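Side-chain contact in phosphoribosylformylglycinamidine cyclo-ligase (Thermus thermophilus HB8, PDB 5AVM), which probably catalyses the ATP-dependent ring closure that yields 5-aminoimidazole ribonucleotide in de novo purine biosynthesis: residues 169-174 and 259-264. Numbering follows the deposited sequence.
Sequences ERVREG and PGLGAE
Glu173 and Leu261 bring the two backbones closest, their CA atoms 6.9 Å apart, where a loop leaving a short 3-10 segment passes segment 259-264, which runs into strand 261-265. The setting is the C-terminal domain of an AIR synthase family protein, whose mixed sheet includes that strand. It illustrates how one leucine can pack a connecting loop against a sheet by van der Waals contact; no hydrogen bond links the two segments directly. Strand 319-326 lies beside both: Gly174 and Gly262 make backbone hydrogen bonds to its Val324 and Val325, respectively, and Leu261 also packs on Val324.

Leu261 points toward the loop and lays both methyls against it. Its CG is anti to the carbonyl carbon (chi1 -66°), beside the backbone N, and from there CD1 lies along the loop backbone from the carbonyl O of Val171, at 4.1 Å, to the Glu173 nitrogen. The same methyl meets CG1 of Val171 at 4.3 Å, a loose contact with a buried valine that also packs against His239, Leu257 and Pro258. The other branch faces the aliphatic part of Glu173, whose side chain runs across that of the leucine at about a right angle and also touches Pro326. Replacing Leu261 with an alanine would probably open a gap beside the Glu173 methylenes and take away the apolar neighbour of Val171 CG1. Packing is closest at the root of the glutamate, where CD2 of Leu261 sits 3.8 Å from CB of Glu173 and 4.1 Å from its CG.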
loop_
_atom_site.group_PDB
_atom_site.type_symbol
_atom_site.label_atom_id
_atom_site.label_comp_id
_atom_site.label_asym_id
_atom_site.label_seq_id
_atom_site.Cartn_x
_atom_site.Cartn_y
_atom_site.Cartn_z
ATOM N N GLU B 169 1.266 -3.665 27.072
ATOM C CA GLU B 169 0.880 -4.579 28.143
ATOM C C GLU B 169 2.052 -5.282 28.833
ATOM O O GLU B 169 1.878 -5.867 29.906
ATOM C CB GLU B 169 -0.132 -5.613 27.625
ATOM C CG GLU B 169 0.293 -6.392 26.377
ATOM C CD GLU B 169 0.399 -5.525 25.129
ATOM O OE1 GLU B 169 -0.464 -4.635 24.941
ATOM O OE2 GLU B 169 1.337 -5.752 24.332
ATOM N N ARG B 170 3.240 -5.224 28.227
ATOM C CA ARG B 170 4.425 -5.855 28.817
ATOM C C ARG B 170 5.213 -4.809 29.582
ATOM O O ARG B 170 6.064 -5.134 30.407
ATOM C CB ARG B 170 5.326 -6.459 27.741
ATOM C CG ARG B 170 4.590 -7.076 26.589
ATOM C CD ARG B 170 5.220 -8.383 26.167
ATOM N NE ARG B 170 6.672 -8.390 26.308
ATOM C CZ ARG B 170 7.452 -9.364 25.849
ATOM N NH1 ARG B 170 6.908 -10.394 25.217
ATOM N NH2 ARG B 170 8.766 -9.321 26.033
ATOM N N VAL B 171 4.926 -3.545 29.295
ATOM C CA VAL B 171 5.601 -2.439 29.956
ATOM C C VAL B 171 5.183 -2.319 31.424
ATOM O O VAL B 171 3.992 -2.346 31.756
ATOM C CB VAL B 171 5.309 -1.105 29.242
ATOM C CG1 VAL B 171 5.805 0.051 30.083
ATOM C CG2 VAL B 171 5.977 -1.091 27.877
ATOM N N ARG B 172 6.177 -2.196 32.296
ATOM C CA ARG B 172 5.946 -2.063 33.726
ATOM C C ARG B 172 6.539 -0.727 34.161
ATOM O O ARG B 172 7.340 -0.135 33.437
ATOM C CB ARG B 172 6.627 -3.213 34.471
ATOM C CG ARG B 172 6.172 -4.598 34.023
ATOM C CD ARG B 172 4.830 -4.986 34.624
ATOM N NE ARG B 172 4.957 -5.336 36.037
ATOM C CZ ARG B 172 3.950 -5.745 36.808
ATOM N NH1 ARG B 172 2.726 -5.856 36.305
ATOM N NH2 ARG B 172 4.171 -6.055 38.081
ATOM N N GLU B 173 6.142 -0.239 35.332
ATOM C CA GLU B 173 6.669 1.030 35.814
ATOM C C GLU B 173 8.105 0.844 36.282
ATOM O O GLU B 173 8.397 -0.055 37.074
ATOM C CB GLU B 173 5.837 1.564 36.976
ATOM C CG GLU B 173 6.317 2.923 37.465
ATOM C CD GLU B 173 5.884 3.226 38.886
ATOM O OE1 GLU B 173 4.665 3.175 39.166
ATOM O OE2 GLU B 173 6.768 3.519 39.722
ATOM N N GLY B 174 8.996 1.695 35.784
ATOM C CA GLY B 174 10.391 1.602 36.167
ATOM C C GLY B 174 11.305 1.223 35.022
ATOM O O GLY B 174 12.530 1.198 35.169
ATOM N N PRO B 259 -1.993 2.168 30.014
ATOM C CA PRO B 259 -2.681 3.220 30.765
ATOM C C PRO B 259 -2.073 3.415 32.156
ATOM O O PRO B 259 -1.681 2.448 32.815
ATOM C CB PRO B 259 -4.118 2.708 30.827
ATOM C CG PRO B 259 -4.248 1.916 29.566
ATOM C CD PRO B 259 -2.951 1.153 29.543
ATOM N N GLY B 260 -1.988 4.671 32.587
ATOM C CA GLY B 260 -1.442 4.972 33.899
ATOM C C GLY B 260 0.070 5.009 33.946
ATOM O O GLY B 260 0.672 4.928 35.023
ATOM N N LEU B 261 0.688 5.130 32.774
ATOM C CA LEU B 261 2.139 5.184 32.682
ATOM C C LEU B 261 2.591 6.169 31.612
ATOM O O LEU B 261 2.224 6.058 30.442
ATOM C CB LEU B 261 2.705 3.787 32.397
ATOM C CG LEU B 261 2.508 2.767 33.526
ATOM C CD1 LEU B 261 3.018 1.411 33.101
ATOM C CD2 LEU B 261 3.239 3.241 34.774
ATOM N N GLY B 262 3.373 7.153 32.039
ATOM C CA GLY B 262 3.892 8.157 31.134
ATOM C C GLY B 262 5.395 8.015 31.123
ATOM O O GLY B 262 5.936 7.214 31.883
ATOM N N ALA B 263 6.075 8.780 30.274
ATOM C CA ALA B 263 7.531 8.698 30.183
ATOM C C ALA B 263 8.226 9.966 30.663
ATOM O O ALA B 263 7.647 11.051 30.648
ATOM C CB ALA B 263 7.948 8.392 28.754
ATOM N N GLU B 264 9.479 9.811 31.075
ATOM C CA GLU B 264 10.294 10.917 31.566
ATOM C C GLU B 264 11.588 10.949 30.761
ATOM O O GLU B 264 12.447 10.087 30.927
ATOM C CB GLU B 264 10.605 10.687 33.040
ATOM C CG GLU B 264 11.278 11.834 33.748
ATOM C CD GLU B 264 11.534 11.512 35.208
ATOM O OE1 GLU B 264 12.502 10.770 35.498
ATOM O OE2 GLU B 264 10.748 11.990 36.060
#